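Local coordinates for protein pseudopodium-enriched atypical kinase 1 (Homo sapiens, PDB 6BHC) that is a pseudokinase with a protein kinase fold and an unusual catalytic cleft, probably acting in cell signalling as a dimerising scaffold rather than an efficient enzyme, at residues N85-C91 with H145-R151; L264-I268 with P335-R340; I286-L292 with L312-P316; Q351-P357 with L410-Y414. The protein carries 1 engineered substitution. All coordinates share one frame; numbering follows the deposited sequence.

Interaction 1 (N85-C91 with H145-R151); sequences NYAVKIC and HVVVITR
Lys-89 and Val-148 face each other as a hydrogen-bonded pair where two antiparallel strands, 85-91 and 145-150, run side by side in the N-lobe sheet of the kinase fold. Val-148 N donates to Lys-89 O at 2.7 Å with an N-H...O angle of 173°, and Lys-89 N returns a bond to Val-148 O. The pattern repeats at Ala-87 with Thr-150, and Cys-91 N closes the ladder on Val-146 O (3.0 Å). Beside Val-148, the Lys-89 chain is extended, with CG anti to the backbone N (chi1 -179°), which carries NZ off the sheet to Asp-70 and Gln-118. By topology and the Ala-Val-Lys sequence these strands correspond to beta3 and beta5 of protein kinases, with Lys-89 at the position of the VAIK lysine and Thr-150 probably at that of the gatekeeper. On the same face, Thr-150 CG2 rests on Ala-87 CB at 3.7 Å, while OG1 turns to Gln-119 O. The other face is aliphatic: Val-88 sends CG1 across to Val-147 CG1 (3.6 Å) and CG2 alongside Ile-149 CD1 (3.9 Å), with Phe-57 touching both Val-88 and Ile-149. At the far end the Tyr-86 ring meets Ile-149 CG2 through CD1 (3.8 Å) and lies beside the Arg-151 chain, its plane turned 52° from the guanidinium. With an alanine here, Ile-149 CG2 and the Arg-151 chain would probably lose the ring they rest against, setting the arginine freer to turn. Arg-151 NH1 hydrogen-bonds to Asp-45 O.

Interaction 2 (L264-I268 with P335-R340); sequences LAPEI and PNPSER
Glu-267 OE1 takes a hydrogen bond from Arg-340 NH2 at 2.8 Å, and OE2 takes one from NH1 at 3.0 Å, a two-pronged salt bridge in which the guanidinium grips the carboxylate end-on. Both oxygens use their syn lone pairs. The flat groups are nevertheless twisted 33° apart, each oxygen lies somewhat out of the guanidinium plane, and the NH2 bond is straighter than the NH1 bond. Glu-267 reaches this position by folding back: its CG sits between the backbone N and the carbonyl carbon (chi1 63°), and the chain bends again at chi2. The bent chain runs antiparallel beside the Pro-337 ring, whose CG lies 3.4 Å from Glu-267 CD, while Pro-337 CA stands over one face of the guanidinium, toward its rim. Ala-265 CB comes within 3.6 Å of Arg-340 NH1. Next to the charges, Pro-266 CG packs on Pro-335 CB at 4.0 Å, and Tyr-307 touches both prolines. Ala-Pro-Glu is the APE motif that closes the activation segment of protein kinases, and its glutamate paired with an arginine from the loop after helix 322-332 is a hallmark of the kinase C-lobe. The arginine has further partners, NH1 bonding to Lys-276 O and NE to Asn-334 O. A buried guanidinium answered by a carboxylate and by backbone carbonyls would be expected to stay charged, and the double grip restrains how either group can rotate, tying the end of the activation segment to the 335-340 loop.

Interaction 3 (I286-L292 with L312-P316); sequences IYEMLHL and LPRIP
Tyr-287 and Ile-315 cross with the isoleucine over the ring: CG1 stands 3.7 Å above the plane of the Tyr-287 ring, displaced toward its rim, and forms a CH-pi contact 25° off the ring normal. The approach at the ring's edge is polar. Pro-313 O lies near the ring plane and accepts a hydrogen bond from Tyr-287 OH at 2.6 Å, with the hydroxyl in the plane of the carbonyl. The phenol is thus held both at its tip and over a face. Ile-315 divides its branches between different partners. CG1, anti to its own carbonyl carbon (chi1 -66°), covers the ring and also meets Leu-292 CD1 at 3.9 Å, whereas CG2 reaches Leu-290 CD1 at 3.6 Å. Both leucines lie nearly perpendicular to the isoleucine, so its side chain is wedged between them and the tyrosine. Further along, the end of Leu-292 meets the Pro-316 ring, CD1 to CD at 3.7 Å. The helix ends here in a Schellman motif, which is consistent with both leucines turning onto Ile-315: His-291, with positive phi, is the C-prime residue, and Leu-292 N bonds back to Tyr-287 O. A glutamine ties the polar side together, since Gln-326 NE2 hydrogen-bonds with Tyr-287 OH and Gln-326 OE1 with Ile-315 N. In the C-lobe of the kinase fold, the contact thus joins the C-terminal end of helix 277-289, the equivalent of helix F, to the loop leading into helix 322-332. That helix also packs on Ile-286, which touches Leu-184 of helix 173-194 as well.

Interaction 4 (Q351-P357 with L410-Y414); sequences QCLLWGP and LCAQY
Trp-355 is a flat wedge just past the end of helix 343-354, directed at helix 406-417. Cys-411 comes over one face, its SG 3.9 Å from the centroid of the five-membered ring in a sulfur-aromatic contact, while Leu-354 CB sits over the centre of the opposite face. At the outer ring, CH2 meets Leu-410 CB at 3.7 Å. The second bump points the other way: Tyr-414, with CG anti to the backbone N (chi1 176°), passes the indole from the opposite direction into a hollow roofed by Gln-351. Gln-351 CB lies 3.4 Å above the centre of the phenol. This joins the end of helix 343-354, alphaI in kinase topology, to one of the helices that follow the kinase C-lobe. Gly-356 forms the floor of the hollow, its CA at the ring edge and 3.3 Å from Tyr-414 OH, where, with this backbone, a CB would probably collide with that oxygen. An alanine in place of Trp-355 would probably open a gap beneath Cys-411 and leave Tyr-414 CD2 without its indole neighbour. A water links the two helices, accepting from Gln-351 NE2 and donating to Leu-410 O (2.8 Å).

Overall arrangement
Interaction 1 stands apart in the N-lobe sheet, its centre 34 to 36 Å from those of the other three, which lie in the helical part of the chain. Interactions 2 and 3 are the nearest neighbours, about 19 Å between centres; interaction 3 falls within the sequence spanned by interaction 2, and helices 266-270 and 277-289 follow each other. Interaction 4 comes last along the chain, about 22 Å from interaction 3 between centres. Its first helix, 343-354, directly follows the 335-340 loop of interaction 2. The set therefore samples the N-lobe, the C-lobe core and the junction to the C-terminal helices, consistent with a kinase scaffold carrying an added helical region.

Interaction 1 (N85-C91 with H145-R151)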
# COMPACT_ATOMS: atom_id res chain seq x y z
N ASN A 85 -17.92 -21.58 -9.21
CA ASN A 85 -18.56 -22.04 -7.99
C ASN A 85 -20.06 -21.77 -8.04
O ASN A 85 -20.49 -20.64 -8.29
CB ASN A 85 -17.95 -21.35 -6.77
CG ASN A 85 -16.49 -21.72 -6.57
OD1 ASN A 85 -16.07 -22.82 -6.91
ND2 ASN A 85 -15.72 -20.80 -6.01
N TYR A 86 -20.85 -22.82 -7.80
CA TYR A 86 -22.29 -22.70 -7.70
C TYR A 86 -22.77 -23.60 -6.58
O TYR A 86 -22.22 -24.69 -6.36
CB TYR A 86 -23.00 -23.07 -9.01
CG TYR A 86 -22.82 -22.06 -10.12
CD1 TYR A 86 -23.64 -20.94 -10.21
CD2 TYR A 86 -21.84 -22.23 -11.09
CE1 TYR A 86 -23.49 -20.02 -11.23
CE2 TYR A 86 -21.68 -21.31 -12.12
CZ TYR A 86 -22.51 -20.21 -12.18
OH TYR A 86 -22.35 -19.30 -13.20
N ALA A 87 -23.80 -23.15 -5.87
CA ALA A 87 -24.44 -23.93 -4.81
C ALA A 87 -25.92 -24.06 -5.12
O ALA A 87 -26.57 -23.07 -5.50
CB ALA A 87 -24.22 -23.28 -3.44
N VAL A 88 -26.45 -25.26 -4.97
CA VAL A 88 -27.86 -25.55 -5.19
C VAL A 88 -28.57 -25.49 -3.85
O VAL A 88 -28.26 -26.27 -2.93
CB VAL A 88 -28.06 -26.91 -5.87
CG1 VAL A 88 -29.53 -27.30 -5.84
CG2 VAL A 88 -27.55 -26.86 -7.30
N LYS A 89 -29.53 -24.57 -3.72
CA LYS A 89 -30.28 -24.38 -2.48
C LYS A 89 -31.67 -24.97 -2.67
O LYS A 89 -32.48 -24.45 -3.44
CB LYS A 89 -30.35 -22.89 -2.13
CG LYS A 89 -31.10 -22.58 -0.85
CD LYS A 89 -31.20 -21.08 -0.61
CE LYS A 89 -31.98 -20.78 0.66
NZ LYS A 89 -32.05 -19.32 0.95
N ILE A 90 -31.95 -26.06 -1.95
CA ILE A 90 -33.22 -26.77 -2.04
C ILE A 90 -34.04 -26.40 -0.81
O ILE A 90 -33.76 -26.88 0.29
CB ILE A 90 -33.02 -28.29 -2.15
CG1 ILE A 90 -31.99 -28.62 -3.23
CG2 ILE A 90 -34.34 -28.97 -2.46
CD1 ILE A 90 -31.67 -30.10 -3.33
N CYS A 91 -35.06 -25.57 -1.00
CA CYS A 91 -35.81 -25.01 0.11
C CYS A 91 -36.78 -26.04 0.70
O CYS A 91 -37.17 -27.01 0.05
CB CYS A 91 -36.57 -23.76 -0.35
SG CYS A 91 -35.49 -22.50 -1.06
N HIS A 145 -39.85 -29.19 -5.49
CA HIS A 145 -39.34 -28.23 -4.52
C HIS A 145 -38.81 -27.00 -5.24
O HIS A 145 -38.48 -27.04 -6.43
CB HIS A 145 -38.23 -28.84 -3.66
CG HIS A 145 -38.71 -29.92 -2.74
ND1 HIS A 145 -38.91 -29.72 -1.39
CD2 HIS A 145 -39.02 -31.22 -2.98
CE1 HIS A 145 -39.33 -30.84 -0.84
NE2 HIS A 145 -39.41 -31.77 -1.78
N VAL A 146 -38.73 -25.90 -4.50
CA VAL A 146 -38.14 -24.67 -5.02
C VAL A 146 -36.63 -24.78 -4.90
O VAL A 146 -36.09 -24.99 -3.81
CB VAL A 146 -38.66 -23.44 -4.26
CG1 VAL A 146 -37.99 -22.17 -4.77
CG2 VAL A 146 -40.17 -23.34 -4.38
N VAL A 147 -35.94 -24.65 -6.03
CA VAL A 147 -34.48 -24.75 -6.09
C VAL A 147 -33.93 -23.37 -6.40
O VAL A 147 -34.33 -22.73 -7.38
CB VAL A 147 -34.03 -25.77 -7.14
CG1 VAL A 147 -32.51 -25.77 -7.26
CG2 VAL A 147 -34.54 -27.16 -6.79
N VAL A 148 -33.01 -22.90 -5.56
CA VAL A 148 -32.38 -21.60 -5.71
C VAL A 148 -30.89 -21.81 -5.96
O VAL A 148 -30.27 -22.70 -5.36
CB VAL A 148 -32.61 -20.71 -4.47
CG1 VAL A 148 -32.04 -19.32 -4.69
CG2 VAL A 148 -34.09 -20.64 -4.14
N ILE A 149 -30.32 -21.01 -6.85
CA ILE A 149 -28.91 -21.08 -7.20
C ILE A 149 -28.21 -19.84 -6.66
O ILE A 149 -28.72 -18.72 -6.80
CB ILE A 149 -28.71 -21.20 -8.73
CG1 ILE A 149 -29.58 -22.32 -9.29
CG2 ILE A 149 -27.25 -21.45 -9.06
CD1 ILE A 149 -29.30 -23.68 -8.67
N THR A 150 -27.05 -20.04 -6.04
CA THR A 150 -26.26 -18.94 -5.50
C THR A 150 -24.79 -19.16 -5.83
O THR A 150 -24.34 -20.30 -5.96
CB THR A 150 -26.44 -18.79 -3.98
OG1 THR A 150 -25.58 -17.76 -3.49
CG2 THR A 150 -26.12 -20.10 -3.27
N ARG A 151 -24.06 -18.06 -5.98
CA ARG A 151 -22.64 -18.13 -6.29
C ARG A 151 -21.75 -18.14 -5.06
O ARG A 151 -20.58 -18.52 -5.16
CB ARG A 151 -22.24 -16.95 -7.19
CG ARG A 151 -22.86 -17.00 -8.58
CD ARG A 151 -22.28 -15.92 -9.49
NE ARG A 151 -22.70 -16.10 -10.88
CZ ARG A 151 -23.72 -15.46 -11.44
NH1 ARG A 151 -24.04 -15.69 -12.71
NH2 ARG A 151 -24.44 -14.59 -10.73

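Interaction 2 (L264-I268 with P335-R340)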
# COMPACT_ATOMS: atom_id res chain seq x y z
N LEU A 264 -39.22 -13.63 20.69
CA LEU A 264 -40.06 -12.48 20.39
C LEU A 264 -39.84 -11.39 21.43
O LEU A 264 -39.79 -11.67 22.63
CB LEU A 264 -41.53 -12.86 20.34
CG LEU A 264 -41.96 -13.82 19.23
CD1 LEU A 264 -43.46 -14.06 19.28
CD2 LEU A 264 -41.53 -13.29 17.88
N ALA A 265 -39.71 -10.15 20.96
CA ALA A 265 -39.48 -9.03 21.86
C ALA A 265 -40.67 -8.85 22.80
O ALA A 265 -41.80 -9.23 22.46
CB ALA A 265 -39.24 -7.75 21.06
N PRO A 266 -40.45 -8.29 23.99
CA PRO A 266 -41.56 -8.17 24.96
C PRO A 266 -42.73 -7.35 24.46
O PRO A 266 -43.88 -7.63 24.84
CB PRO A 266 -40.89 -7.51 26.17
CG PRO A 266 -39.45 -7.86 26.04
CD PRO A 266 -39.17 -7.88 24.57
N GLU A 267 -42.50 -6.35 23.61
CA GLU A 267 -43.61 -5.53 23.14
C GLU A 267 -44.55 -6.32 22.24
O GLU A 267 -45.74 -6.00 22.16
CB GLU A 267 -43.09 -4.29 22.41
CG GLU A 267 -42.28 -4.57 21.15
CD GLU A 267 -40.80 -4.76 21.42
OE1 GLU A 267 -40.43 -5.02 22.58
OE2 GLU A 267 -40.00 -4.65 20.47
N ILE A 268 -44.04 -7.36 21.57
CA ILE A 268 -44.90 -8.19 20.73
C ILE A 268 -45.88 -8.99 21.58
O ILE A 268 -47.00 -9.27 21.15
CB ILE A 268 -44.03 -9.11 19.85
CG1 ILE A 268 -43.05 -8.28 19.01
CG2 ILE A 268 -44.90 -9.97 18.94
CD1 ILE A 268 -43.73 -7.31 18.07
N PRO A 335 -36.29 -4.44 27.73
CA PRO A 335 -37.71 -4.71 27.43
C PRO A 335 -38.46 -3.51 26.89
O PRO A 335 -39.56 -3.68 26.34
CB PRO A 335 -38.27 -5.16 28.79
CG PRO A 335 -37.35 -4.56 29.80
CD PRO A 335 -35.99 -4.55 29.17
N ASN A 336 -37.92 -2.29 27.03
CA ASN A 336 -38.57 -1.11 26.50
C ASN A 336 -38.00 -0.79 25.13
O ASN A 336 -36.81 -0.48 25.02
CB ASN A 336 -38.38 0.08 27.44
CG ASN A 336 -39.09 1.33 26.96
OD1 ASN A 336 -40.03 1.25 26.17
ND2 ASN A 336 -38.65 2.48 27.44
N PRO A 337 -38.81 -0.84 24.06
CA PRO A 337 -38.25 -0.60 22.72
C PRO A 337 -37.66 0.78 22.54
O PRO A 337 -36.66 0.94 21.83
CB PRO A 337 -39.46 -0.82 21.80
CG PRO A 337 -40.43 -1.61 22.61
CD PRO A 337 -40.24 -1.18 24.02
N SER A 338 -38.24 1.80 23.19
CA SER A 338 -37.73 3.16 23.03
C SER A 338 -36.35 3.33 23.66
O SER A 338 -35.58 4.20 23.24
CB SER A 338 -38.71 4.16 23.64
OG SER A 338 -38.89 3.93 25.03
N GLU A 339 -36.02 2.51 24.67
CA GLU A 339 -34.70 2.53 25.28
C GLU A 339 -33.75 1.49 24.70
O GLU A 339 -32.54 1.58 24.93
CB GLU A 339 -34.82 2.33 26.80
CG GLU A 339 -35.46 3.49 27.54
CD GLU A 339 -34.47 4.59 27.89
OE1 GLU A 339 -34.60 5.18 28.99
OE2 GLU A 339 -33.56 4.87 27.08
N ARG A 340 -34.27 0.52 23.95
CA ARG A 340 -33.42 -0.47 23.30
C ARG A 340 -32.54 0.21 22.26
O ARG A 340 -33.04 0.98 21.43
CB ARG A 340 -34.27 -1.56 22.67
CG ARG A 340 -33.51 -2.78 22.16
CD ARG A 340 -34.49 -3.81 21.61
NE ARG A 340 -35.58 -4.05 22.54
CZ ARG A 340 -36.76 -4.55 22.20
NH1 ARG A 340 -37.01 -4.87 20.94
NH2 ARG A 340 -37.70 -4.73 23.12

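Interaction 3 (I286-L292 with L312-P316)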
# COMPACT_ATOMS: atom_id res chain seq x y z
N ILE A 286 -26.09 -13.27 21.10
CA ILE A 286 -24.84 -13.07 21.82
C ILE A 286 -24.64 -14.15 22.87
O ILE A 286 -23.55 -14.71 23.01
CB ILE A 286 -24.80 -11.66 22.44
CG1 ILE A 286 -24.75 -10.60 21.35
CG2 ILE A 286 -23.60 -11.53 23.38
CD1 ILE A 286 -24.64 -9.19 21.88
N TYR A 287 -25.70 -14.47 23.61
CA TYR A 287 -25.62 -15.54 24.59
C TYR A 287 -25.35 -16.88 23.92
O TYR A 287 -24.51 -17.66 24.39
CB TYR A 287 -26.92 -15.60 25.41
CG TYR A 287 -27.00 -14.60 26.53
CD1 TYR A 287 -27.34 -13.27 26.29
CD2 TYR A 287 -26.75 -14.98 27.85
CE1 TYR A 287 -27.43 -12.35 27.32
CE2 TYR A 287 -26.83 -14.07 28.88
CZ TYR A 287 -27.17 -12.76 28.62
OH TYR A 287 -27.25 -11.86 29.65
N GLU A 288 -26.05 -17.17 22.82
CA GLU A 288 -25.92 -18.47 22.17
C GLU A 288 -24.54 -18.64 21.55
O GLU A 288 -23.94 -19.73 21.64
CB GLU A 288 -27.02 -18.64 21.12
CG GLU A 288 -28.42 -18.70 21.73
CD GLU A 288 -29.50 -18.89 20.68
OE1 GLU A 288 -29.37 -18.35 19.57
OE2 GLU A 288 -30.50 -19.58 20.99
N MET A 289 -24.01 -17.60 20.91
CA MET A 289 -22.66 -17.67 20.35
C MET A 289 -21.60 -17.84 21.43
O MET A 289 -20.51 -18.35 21.13
CB MET A 289 -22.37 -16.42 19.52
CG MET A 289 -23.23 -16.32 18.27
SD MET A 289 -22.77 -14.93 17.22
CE MET A 289 -21.13 -15.42 16.70
N LEU A 290 -21.88 -17.43 22.66
CA LEU A 290 -20.98 -17.66 23.78
C LEU A 290 -21.28 -18.97 24.50
O LEU A 290 -20.91 -19.11 25.68
CB LEU A 290 -21.05 -16.48 24.76
CG LEU A 290 -20.57 -15.15 24.17
CD1 LEU A 290 -20.72 -14.03 25.19
CD2 LEU A 290 -19.13 -15.26 23.69
N HIS A 291 -21.94 -19.91 23.83
CA HIS A 291 -22.24 -21.23 24.37
C HIS A 291 -23.09 -21.15 25.63
O HIS A 291 -22.96 -21.97 26.55
CB HIS A 291 -20.96 -22.03 24.63
CG HIS A 291 -20.16 -22.29 23.39
ND1 HIS A 291 -19.04 -21.56 23.05
CD2 HIS A 291 -20.34 -23.19 22.39
CE1 HIS A 291 -18.56 -22.01 21.91
NE2 HIS A 291 -19.33 -22.99 21.48
N LEU A 292 -23.97 -20.16 25.69
CA LEU A 292 -24.94 -20.03 26.76
C LEU A 292 -26.35 -20.24 26.21
O LEU A 292 -26.60 -19.99 25.02
CB LEU A 292 -24.86 -18.65 27.42
CG LEU A 292 -23.48 -18.24 27.95
CD1 LEU A 292 -23.51 -16.80 28.43
CD2 LEU A 292 -23.04 -19.17 29.06
N LEU A 312 -31.09 -10.51 34.05
CA LEU A 312 -30.57 -11.32 32.95
C LEU A 312 -29.45 -12.23 33.44
O LEU A 312 -28.69 -11.88 34.35
CB LEU A 312 -30.05 -10.42 31.83
CG LEU A 312 -31.10 -9.63 31.05
CD1 LEU A 312 -30.44 -8.69 30.06
CD2 LEU A 312 -32.05 -10.58 30.33
N PRO A 313 -29.32 -13.43 32.86
CA PRO A 313 -28.23 -14.33 33.25
C PRO A 313 -26.87 -13.71 32.93
O PRO A 313 -26.70 -13.03 31.92
CB PRO A 313 -28.49 -15.59 32.41
CG PRO A 313 -29.94 -15.51 32.05
CD PRO A 313 -30.24 -14.05 31.89
N ARG A 314 -25.91 -13.97 33.81
CA ARG A 314 -24.59 -13.35 33.70
C ARG A 314 -23.73 -14.09 32.68
O ARG A 314 -23.64 -15.32 32.71
CB ARG A 314 -23.90 -13.34 35.06
CG ARG A 314 -24.70 -12.70 36.17
CD ARG A 314 -24.79 -11.19 36.00
NE ARG A 314 -25.71 -10.59 36.96
CZ ARG A 314 -25.39 -10.23 38.20
NH1 ARG A 314 -24.15 -10.42 38.64
NH2 ARG A 314 -26.30 -9.70 38.99
N ILE A 315 -23.11 -13.34 31.78
CA ILE A 315 -22.15 -13.91 30.84
C ILE A 315 -20.82 -14.12 31.57
O ILE A 315 -20.34 -13.20 32.24
CB ILE A 315 -21.97 -13.01 29.63
CG1 ILE A 315 -23.27 -12.95 28.82
CG2 ILE A 315 -20.81 -13.49 28.77
CD1 ILE A 315 -23.18 -12.10 27.57
N PRO A 316 -20.22 -15.31 31.48
CA PRO A 316 -18.95 -15.55 32.18
C PRO A 316 -17.86 -14.59 31.72
O PRO A 316 -17.76 -14.26 30.53
CB PRO A 316 -18.62 -17.00 31.83
CG PRO A 316 -19.93 -17.61 31.46
CD PRO A 316 -20.71 -16.52 30.80

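Interaction 4 (Q351-P357 with L410-Y414)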
# COMPACT_ATOMS: atom_id res chain seq x y z
N GLN A 351 -17.32 -2.44 17.09
CA GLN A 351 -16.10 -1.83 16.57
C GLN A 351 -15.18 -1.39 17.71
O GLN A 351 -13.95 -1.51 17.60
CB GLN A 351 -16.46 -0.64 15.68
CG GLN A 351 -17.14 -1.02 14.38
CD GLN A 351 -17.76 0.17 13.68
OE1 GLN A 351 -18.18 1.13 14.32
NE2 GLN A 351 -17.83 0.10 12.36
N CYS A 352 -15.76 -0.89 18.80
CA CYS A 352 -14.94 -0.45 19.93
C CYS A 352 -14.27 -1.63 20.62
O CYS A 352 -13.12 -1.53 21.04
CB CYS A 352 -15.79 0.34 20.92
SG CYS A 352 -14.87 0.89 22.37
N LEU A 353 -14.99 -2.76 20.75
CA LEU A 353 -14.39 -3.93 21.39
C LEU A 353 -13.27 -4.52 20.53
O LEU A 353 -12.31 -5.09 21.07
CB LEU A 353 -15.46 -4.98 21.67
CG LEU A 353 -16.61 -4.59 22.60
CD1 LEU A 353 -17.56 -5.76 22.80
CD2 LEU A 353 -16.08 -4.09 23.94
N LEU A 354 -13.38 -4.40 19.21
CA LEU A 354 -12.38 -4.99 18.32
C LEU A 354 -11.15 -4.10 18.17
O LEU A 354 -10.02 -4.57 18.33
CB LEU A 354 -13.01 -5.26 16.95
CG LEU A 354 -14.00 -6.43 16.91
CD1 LEU A 354 -14.88 -6.35 15.68
CD2 LEU A 354 -13.25 -7.75 16.96
N TRP A 355 -11.35 -2.82 17.86
CA TRP A 355 -10.25 -1.89 17.66
C TRP A 355 -10.37 -0.60 18.45
O TRP A 355 -9.34 0.05 18.69
CB TRP A 355 -10.11 -1.53 16.18
CG TRP A 355 -10.19 -2.70 15.26
CD1 TRP A 355 -9.20 -3.58 14.97
CD2 TRP A 355 -11.33 -3.11 14.50
NE1 TRP A 355 -9.65 -4.53 14.08
CE2 TRP A 355 -10.96 -4.26 13.78
CE3 TRP A 355 -12.64 -2.62 14.37
CZ2 TRP A 355 -11.84 -4.93 12.93
CZ3 TRP A 355 -13.51 -3.29 13.53
CH2 TRP A 355 -13.11 -4.43 12.82
N GLY A 356 -11.58 -0.19 18.85
CA GLY A 356 -11.82 1.10 19.45
C GLY A 356 -11.09 1.30 20.76
O GLY A 356 -10.38 0.41 21.24
N PRO A 357 -11.25 2.47 21.36
CA PRO A 357 -10.49 2.79 22.58
C PRO A 357 -10.76 1.78 23.68
O PRO A 357 -11.89 1.34 23.89
CB PRO A 357 -10.98 4.19 22.96
CG PRO A 357 -12.29 4.35 22.27
CD PRO A 357 -12.19 3.55 21.00
N LEU A 410 -12.84 -4.08 7.46
CA LEU A 410 -13.75 -3.64 8.52
C LEU A 410 -13.10 -2.60 9.41
O LEU A 410 -13.77 -1.66 9.87
CB LEU A 410 -14.21 -4.85 9.34
CG LEU A 410 -14.90 -5.97 8.54
CD1 LEU A 410 -15.30 -7.13 9.45
CD2 LEU A 410 -16.11 -5.43 7.79
N CYS A 411 -11.80 -2.73 9.68
CA CYS A 411 -11.11 -1.74 10.49
C CYS A 411 -11.04 -0.40 9.76
O CYS A 411 -11.19 0.66 10.39
CB CYS A 411 -9.71 -2.23 10.84
SG CYS A 411 -8.78 -1.11 11.92
N ALA A 412 -10.82 -0.42 8.45
CA ALA A 412 -10.83 0.81 7.67
C ALA A 412 -12.22 1.46 7.68
O ALA A 412 -12.33 2.68 7.74
CB ALA A 412 -10.37 0.55 6.24
N GLN A 413 -13.28 0.64 7.62
CA GLN A 413 -14.63 1.19 7.70
C GLN A 413 -14.85 1.93 9.01
O GLN A 413 -15.46 3.00 9.04
CB GLN A 413 -15.67 0.07 7.56
CG GLN A 413 -15.85 -0.47 6.16
CD GLN A 413 -17.07 -1.37 6.05
OE1 GLN A 413 -17.39 -1.88 4.98
NE2 GLN A 413 -17.76 -1.57 7.17
N TYR A 414 -14.34 1.36 10.11
CA TYR A 414 -14.54 1.96 11.42
C TYR A 414 -13.85 3.31 11.52
O TYR A 414 -14.49 4.33 11.82
CB TYR A 414 -14.02 0.99 12.49
CG TYR A 414 -14.06 1.50 13.91
CD1 TYR A 414 -15.11 2.28 14.36
CD2 TYR A 414 -13.05 1.17 14.80
CE1 TYR A 414 -15.15 2.73 15.67
CE2 TYR A 414 -13.08 1.61 16.10
CZ TYR A 414 -14.12 2.39 16.53
OH TYR A 414 -14.14 2.82 17.84
O HOH W 1 -16.42 -1.77 10.86